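PDB 5WTZ: binary enterotoxin of Clostridium perfringens component a from Clostridium perfringens, which transfers ADP-ribose from NAD to actin, probably as the enzymatic component of a two-part Clostridium perfringens enterotoxin. Local coordinates for residues 247-252 with 384-389; 277-282 with 338-343. All blocks are in the same frame, centred on the assembly; numbering follows the deposited sequence.

Contact 1 (247-252 with 384-389); sequences NNYLGG and EVLIDH. With NAD (nicotinamide-adenine-dinucleotide), chain B.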
# COMPACT_ATOMS: atom_id res chain seq x y z
N ASN A 247 14.19 24.99 -6.75
CA ASN A 247 13.17 25.98 -6.41
C ASN A 247 12.37 26.44 -7.62
O ASN A 247 11.14 26.57 -7.54
CB ASN A 247 13.81 27.19 -5.71
CG ASN A 247 14.02 26.97 -4.22
OD1 ASN A 247 13.24 26.28 -3.57
ND2 ASN A 247 15.07 27.56 -3.68
N ASN A 248 13.05 26.67 -8.74
CA ASN A 248 12.36 26.98 -10.00
C ASN A 248 11.38 25.86 -10.40
O ASN A 248 10.23 26.13 -10.74
CB ASN A 248 13.38 27.22 -11.13
CG ASN A 248 12.71 27.46 -12.48
OD1 ASN A 248 12.30 26.52 -13.16
ND2 ASN A 248 12.61 28.72 -12.87
N TYR A 249 11.84 24.62 -10.36
CA TYR A 249 10.99 23.47 -10.69
C TYR A 249 9.76 23.46 -9.79
O TYR A 249 8.61 23.38 -10.26
CB TYR A 249 11.77 22.16 -10.56
CG TYR A 249 10.92 20.89 -10.71
CD1 TYR A 249 10.17 20.39 -9.64
CD2 TYR A 249 10.89 20.20 -11.92
CE1 TYR A 249 9.40 19.23 -9.78
CE2 TYR A 249 10.13 19.02 -12.05
CZ TYR A 249 9.39 18.55 -10.98
OH TYR A 249 8.62 17.41 -11.10
N LEU A 250 10.01 23.55 -8.48
CA LEU A 250 8.95 23.37 -7.51
C LEU A 250 7.92 24.49 -7.58
O LEU A 250 6.73 24.26 -7.35
CB LEU A 250 9.54 23.27 -6.10
CG LEU A 250 10.35 22.01 -5.79
CD1 LEU A 250 11.03 22.18 -4.44
CD2 LEU A 250 9.47 20.75 -5.83
N GLY A 251 8.36 25.69 -7.93
CA GLY A 251 7.49 26.84 -7.98
C GLY A 251 6.70 26.98 -9.27
O GLY A 251 6.00 27.97 -9.46
N GLY A 252 6.81 26.00 -10.15
CA GLY A 252 6.05 26.04 -11.40
C GLY A 252 6.84 25.74 -12.66
O GLY A 252 6.27 25.59 -13.75
N GLU A 384 7.14 16.85 -0.04
CA GLU A 384 7.47 16.28 -1.33
C GLU A 384 8.80 15.53 -1.35
O GLU A 384 9.83 16.00 -0.84
CB GLU A 384 7.52 17.38 -2.41
CG GLU A 384 7.93 16.86 -3.77
CD GLU A 384 7.62 17.83 -4.92
OE1 GLU A 384 7.10 18.93 -4.67
OE2 GLU A 384 7.87 17.45 -6.08
N VAL A 385 8.75 14.34 -1.95
CA VAL A 385 9.96 13.66 -2.38
C VAL A 385 10.01 13.73 -3.90
O VAL A 385 9.10 13.26 -4.58
CB VAL A 385 10.02 12.21 -1.88
CG1 VAL A 385 11.08 11.41 -2.65
CG2 VAL A 385 10.29 12.17 -0.37
N LEU A 386 11.06 14.36 -4.41
CA LEU A 386 11.25 14.51 -5.85
C LEU A 386 12.22 13.44 -6.35
O LEU A 386 13.34 13.32 -5.85
CB LEU A 386 11.78 15.91 -6.18
CG LEU A 386 11.98 16.29 -7.65
CD1 LEU A 386 10.64 16.21 -8.37
CD2 LEU A 386 12.57 17.69 -7.77
N ILE A 387 11.79 12.67 -7.34
CA ILE A 387 12.56 11.53 -7.83
C ILE A 387 13.24 11.89 -9.15
O ILE A 387 12.62 12.58 -9.98
CB ILE A 387 11.63 10.28 -7.99
CG1 ILE A 387 11.00 9.93 -6.63
CG2 ILE A 387 12.36 9.08 -8.58
CD1 ILE A 387 9.90 8.85 -6.67
N ASP A 388 14.48 11.44 -9.33
CA ASP A 388 15.26 11.70 -10.54
C ASP A 388 14.56 11.16 -11.79
O ASP A 388 13.77 10.21 -11.73
CB ASP A 388 16.68 11.10 -10.41
CG ASP A 388 17.71 11.77 -11.32
OD1 ASP A 388 17.42 12.83 -11.94
OD2 ASP A 388 18.84 11.23 -11.44
N HIS A 389 14.82 11.79 -12.93
CA HIS A 389 14.24 11.31 -14.18
C HIS A 389 14.84 9.96 -14.58
O HIS A 389 15.96 9.62 -14.18
CB HIS A 389 14.43 12.34 -15.29
CG HIS A 389 15.86 12.55 -15.67
ND1 HIS A 389 16.39 12.09 -16.85
CD2 HIS A 389 16.87 13.19 -15.03
CE1 HIS A 389 17.67 12.43 -16.93
NE2 HIS A 389 17.98 13.10 -15.84
PA NAD B . 3.86 17.12 -13.55
O1A NAD B . 4.84 17.91 -14.38
O2A NAD B . 4.26 15.78 -12.99
O5B NAD B . 2.50 16.88 -14.38
C5B NAD B . 1.93 17.86 -15.25
C4B NAD B . 1.09 17.17 -16.30
O4B NAD B . 1.96 16.35 -17.09
C3B NAD B . 0.03 16.26 -15.69
O3B NAD B . -1.16 16.34 -16.49
C2B NAD B . 0.66 14.88 -15.78
O2B NAD B . -0.31 13.84 -15.89
C1B NAD B . 1.54 14.98 -17.02
N9A NAD B . 2.71 14.10 -16.86
C8A NAD B . 3.62 14.14 -15.87
N7A NAD B . 4.56 13.17 -16.04
C5A NAD B . 4.22 12.49 -17.14
C6A NAD B . 4.77 11.34 -17.89
N6A NAD B . 5.89 10.72 -17.46
N1A NAD B . 4.11 10.93 -19.00
C2A NAD B . 3.00 11.55 -19.43
N3A NAD B . 2.45 12.61 -18.81
C4A NAD B . 3.01 13.10 -17.67
O3 NAD B . 3.44 18.06 -12.33
PN NAD B . 2.20 17.92 -11.31
O1N NAD B . 2.42 16.68 -10.48
O2N NAD B . 0.92 18.12 -12.09
O5D NAD B . 2.45 19.24 -10.43
C5D NAD B . 3.70 19.49 -9.79
C4D NAD B . 3.52 20.59 -8.76
O4D NAD B . 2.82 20.07 -7.63
C3D NAD B . 4.86 21.03 -8.22
O3D NAD B . 4.70 22.36 -7.69
C2D NAD B . 5.12 20.06 -7.09
O2D NAD B . 5.97 20.63 -6.09
C1D NAD B . 3.71 19.74 -6.57
N1N NAD B . 3.52 18.33 -6.19
C2N NAD B . 2.64 17.55 -6.84
C3N NAD B . 2.47 16.21 -6.47
C7N NAD B . 1.48 15.31 -7.17
O7N NAD B . 1.15 15.50 -8.34
N7N NAD B . 0.97 14.33 -6.44
C4N NAD B . 3.19 15.67 -5.41
C5N NAD B . 4.09 16.50 -4.76
C6N NAD B . 4.24 17.82 -5.17
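Tyr249 and Leu250 reach from helix 240-263 toward Glu384 and Leu386 on strand 384-387. The helix and strand segments cross at 116°, with their axes 11.9 Å apart, so side chains span the gap. Tyr249 comes first. Its CG lies anti to the backbone N (chi1 173°), which sends the ring toward the strand. There Tyr249 CE1 meets the methyl Leu386 CD1 at 3.6 Å, and the same methyl also lies against CZ and OH. The approach is oblique to the ring. The hydroxyl itself is hydrogen-bonded to Ser342 and Asn258. Leu250 follows, with CD2 in the plane of the Tyr249 ring, at its edge. This methyl also comes within 3.2 Å of Glu384 OE1, and the two side chains run past each other in opposite directions.

The nucleotide joins both segments. NAD O3D donates to the backbone Leu250 O at 2.8 Å. NAD O2D donates to Glu384 OE1 at 2.5 Å, unusually short and to be read with caution. Glu384 is extended beyond CG, and its OE2 is hydrogen-bonded to Ser342 OG. Both carboxylate oxygens thus have partners. OE1 of Glu384 lies 3.1 Å from NAD C6N of the nicotinamide ring. The helix and strand therefore meet the two hydroxyls of the nicotinamide ribose, an arrangement consistent with the active site of Arg-Ser-Glu class ADP-ribosyltransferases.

Contact 2 (277-282 with 338-343); sequences EKISNI and KTFIST. With NAD (nicotinamide-adenine-dinucleotide), chain B.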
# COMPACT_ATOMS: atom_id res chain seq x y z
N GLU A 277 20.18 22.79 -18.92
CA GLU A 277 20.94 23.23 -17.75
C GLU A 277 20.13 23.00 -16.49
O GLU A 277 20.64 22.53 -15.48
CB GLU A 277 21.32 24.72 -17.85
CG GLU A 277 22.24 25.19 -16.70
CD GLU A 277 22.04 26.65 -16.30
OE1 GLU A 277 21.27 27.37 -16.97
OE2 GLU A 277 22.65 27.09 -15.30
N LYS A 278 18.85 23.36 -16.55
CA LYS A 278 17.98 23.17 -15.40
C LYS A 278 17.84 21.69 -15.06
O LYS A 278 17.93 21.29 -13.90
CB LYS A 278 16.61 23.79 -15.65
CG LYS A 278 16.64 25.29 -15.84
CD LYS A 278 15.44 25.96 -15.20
CE LYS A 278 15.21 27.35 -15.79
NZ LYS A 278 14.59 27.26 -17.15
N ILE A 279 17.63 20.88 -16.09
CA ILE A 279 17.46 19.44 -15.90
C ILE A 279 18.75 18.84 -15.32
O ILE A 279 18.70 18.02 -14.41
CB ILE A 279 17.08 18.74 -17.22
CG1 ILE A 279 15.62 19.08 -17.58
CG2 ILE A 279 17.25 17.23 -17.11
CD1 ILE A 279 15.28 18.84 -19.04
N SER A 280 19.89 19.30 -15.84
CA SER A 280 21.21 18.92 -15.33
C SER A 280 21.35 19.21 -13.84
O SER A 280 21.76 18.34 -13.06
CB SER A 280 22.31 19.64 -16.11
OG SER A 280 22.61 18.96 -17.31
N ASN A 281 21.00 20.43 -13.44
CA ASN A 281 21.18 20.86 -12.06
C ASN A 281 20.24 20.13 -11.10
O ASN A 281 20.67 19.66 -10.04
CB ASN A 281 21.00 22.39 -11.96
CG ASN A 281 22.14 23.14 -12.61
OD1 ASN A 281 23.25 22.61 -12.74
ND2 ASN A 281 21.90 24.39 -13.01
N ILE A 282 18.97 20.00 -11.46
CA ILE A 282 18.03 19.25 -10.65
C ILE A 282 18.48 17.78 -10.53
O ILE A 282 18.50 17.23 -9.43
CB ILE A 282 16.57 19.32 -11.22
CG1 ILE A 282 16.10 20.78 -11.29
CG2 ILE A 282 15.61 18.44 -10.39
CD1 ILE A 282 14.97 21.02 -12.27
N LYS A 338 10.19 9.10 -18.07
CA LYS A 338 11.19 10.03 -18.59
C LYS A 338 11.29 11.30 -17.75
O LYS A 338 12.30 11.99 -17.76
CB LYS A 338 10.87 10.39 -20.05
CG LYS A 338 10.79 9.17 -20.98
CD LYS A 338 10.46 9.58 -22.42
CE LYS A 338 11.67 10.21 -23.08
NZ LYS A 338 11.44 10.52 -24.52
N THR A 339 10.23 11.60 -17.01
CA THR A 339 10.10 12.85 -16.27
C THR A 339 10.69 12.77 -14.87
O THR A 339 10.93 11.66 -14.37
CB THR A 339 8.60 13.24 -16.15
OG1 THR A 339 7.85 12.08 -15.81
CG2 THR A 339 8.07 13.84 -17.47
N PHE A 340 10.97 13.92 -14.25
CA PHE A 340 11.16 13.94 -12.80
C PHE A 340 9.81 13.58 -12.21
O PHE A 340 8.76 13.95 -12.76
CB PHE A 340 11.60 15.31 -12.26
CG PHE A 340 12.96 15.77 -12.74
CD1 PHE A 340 14.12 15.19 -12.24
CD2 PHE A 340 13.07 16.77 -13.68
CE1 PHE A 340 15.36 15.61 -12.67
CE2 PHE A 340 14.32 17.21 -14.12
CZ PHE A 340 15.47 16.61 -13.62
N ILE A 341 9.82 12.89 -11.07
CA ILE A 341 8.58 12.49 -10.42
C ILE A 341 8.34 13.26 -9.11
O ILE A 341 9.05 13.05 -8.11
CB ILE A 341 8.54 10.99 -10.11
CG1 ILE A 341 9.10 10.18 -11.28
CG2 ILE A 341 7.09 10.57 -9.74
CD1 ILE A 341 9.14 8.67 -11.00
N SER A 342 7.36 14.16 -9.14
CA SER A 342 6.87 14.84 -7.94
C SER A 342 5.94 13.92 -7.13
O SER A 342 4.84 13.53 -7.56
CB SER A 342 6.15 16.14 -8.30
OG SER A 342 7.08 17.20 -8.53
N THR A 343 6.40 13.55 -5.94
CA THR A 343 5.62 12.68 -5.05
C THR A 343 5.46 13.35 -3.70
O THR A 343 6.23 14.23 -3.34
CB THR A 343 6.27 11.28 -4.83
OG1 THR A 343 7.33 11.38 -3.86
CG2 THR A 343 6.79 10.68 -6.12
PA NAD B . 3.86 17.12 -13.55
O1A NAD B . 4.84 17.91 -14.38
O2A NAD B . 4.26 15.78 -12.99
O5B NAD B . 2.50 16.88 -14.38
C5B NAD B . 1.93 17.86 -15.25
C4B NAD B . 1.09 17.17 -16.30
O4B NAD B . 1.96 16.35 -17.09
C3B NAD B . 0.03 16.26 -15.69
O3B NAD B . -1.16 16.34 -16.49
C2B NAD B . 0.66 14.88 -15.78
O2B NAD B . -0.31 13.84 -15.89
C1B NAD B . 1.54 14.98 -17.02
N9A NAD B . 2.71 14.10 -16.86
C8A NAD B . 3.62 14.14 -15.87
N7A NAD B . 4.56 13.17 -16.04
C5A NAD B . 4.22 12.49 -17.14
C6A NAD B . 4.77 11.34 -17.89
N6A NAD B . 5.89 10.72 -17.46
N1A NAD B . 4.11 10.93 -19.00
C2A NAD B . 3.00 11.55 -19.43
N3A NAD B . 2.45 12.61 -18.81
C4A NAD B . 3.01 13.10 -17.67
O3 NAD B . 3.44 18.06 -12.33
PN NAD B . 2.20 17.92 -11.31
O1N NAD B . 2.42 16.68 -10.48
O2N NAD B . 0.92 18.12 -12.09
O5D NAD B . 2.45 19.24 -10.43
C5D NAD B . 3.70 19.49 -9.79
C4D NAD B . 3.52 20.59 -8.76
O4D NAD B . 2.82 20.07 -7.63
C3D NAD B . 4.86 21.03 -8.22
O3D NAD B . 4.70 22.36 -7.69
C2D NAD B . 5.12 20.06 -7.09
O2D NAD B . 5.97 20.63 -6.09
C1D NAD B . 3.71 19.74 -6.57
N1N NAD B . 3.52 18.33 -6.19
C2N NAD B . 2.64 17.55 -6.84
C3N NAD B . 2.47 16.21 -6.47
C7N NAD B . 1.48 15.31 -7.17
O7N NAD B . 1.15 15.50 -8.34
N7N NAD B . 0.97 14.33 -6.44
C4N NAD B . 3.19 15.67 -5.41
C5N NAD B . 4.09 16.50 -4.76
C6N NAD B . 4.24 17.82 -5.17
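Phe340 is the one residue of 338-343 that meets the helix, and Ile279 and Ile282 receive its ring. The clearest interaction is a CH-pi contact. Ile282 CG2 sits over one face of the ring, 3.8 Å from the centroid of Phe340 and 20° off the ring normal. The methyl is displaced toward the rim and comes nearest Phe340 CE1. The phenyl group is directed by chi1 of -64°, which puts CG beside the backbone N and carries the ring out to the helix.

Apolar packing continues at the far end of the ring. Ile279 CG2 lies 4.0 Å from Phe340 CZ, and CG1 of the same isoleucine approaches CE2. A polar atom meets the rim instead of a face: the backbone Ile279 O lies in the ring plane, 3.6 Å from Phe340 CZ. That edge carries the slightly positive ring hydrogens, so the placement is electrostatically reasonable. Leu261 of helix 240-263 also touches Phe340, and His389 packs edge-to-face with it.

No hydrogen bond joins the two segments, but Thr339 bonds the nucleotide. NAD N6A of the adenine donates to Thr339 OG1 at 2.9 Å, with an N-H...O angle of 148°. A chi1 of 43° turns this hydroxyl to the adenine amino group. Further along, backbone carbonyls lie close to the nicotinamide ring: Thr343 O is 3.4 Å from NAD C5N, and Ser342 O, which accepts a bond from Arg299, is 3.5 Å from NAD C4N.

The segment is therefore two-sided. Phe340, just before strand 341-344, ties the pocket-lining segment to helix 272-286 by dispersion and weak ring contacts. Thr339 accepts a bond from the adenine, while the carbonyls of Ser342 and Thr343 only approach the nicotinamide.

How the contacts relate
Both contacts are buried and lie in the NAD-binding region. Contact 1 sets a helix against strand 384-387; contact 2 sets one against the loop residue that leads into strand 341-344. The helices, 240-263 and 272-286, follow each other in the chain, and the two strands are neighbours in one antiparallel sheet. Thr343 OG1 is probably hydrogen-bonded to Val385 O across them, at 2.7 Å. The chemistry differs. In contact 1 two of the touching residues, Leu250 and Glu384, bond the nicotinamide ribose. In contact 2 the touching residues are apolar, and adjoining residues of 338-343 reach adenine and nicotinamide. Ile282 also touches Tyr249 and Leu386, so the hydrophobic packing is continuous.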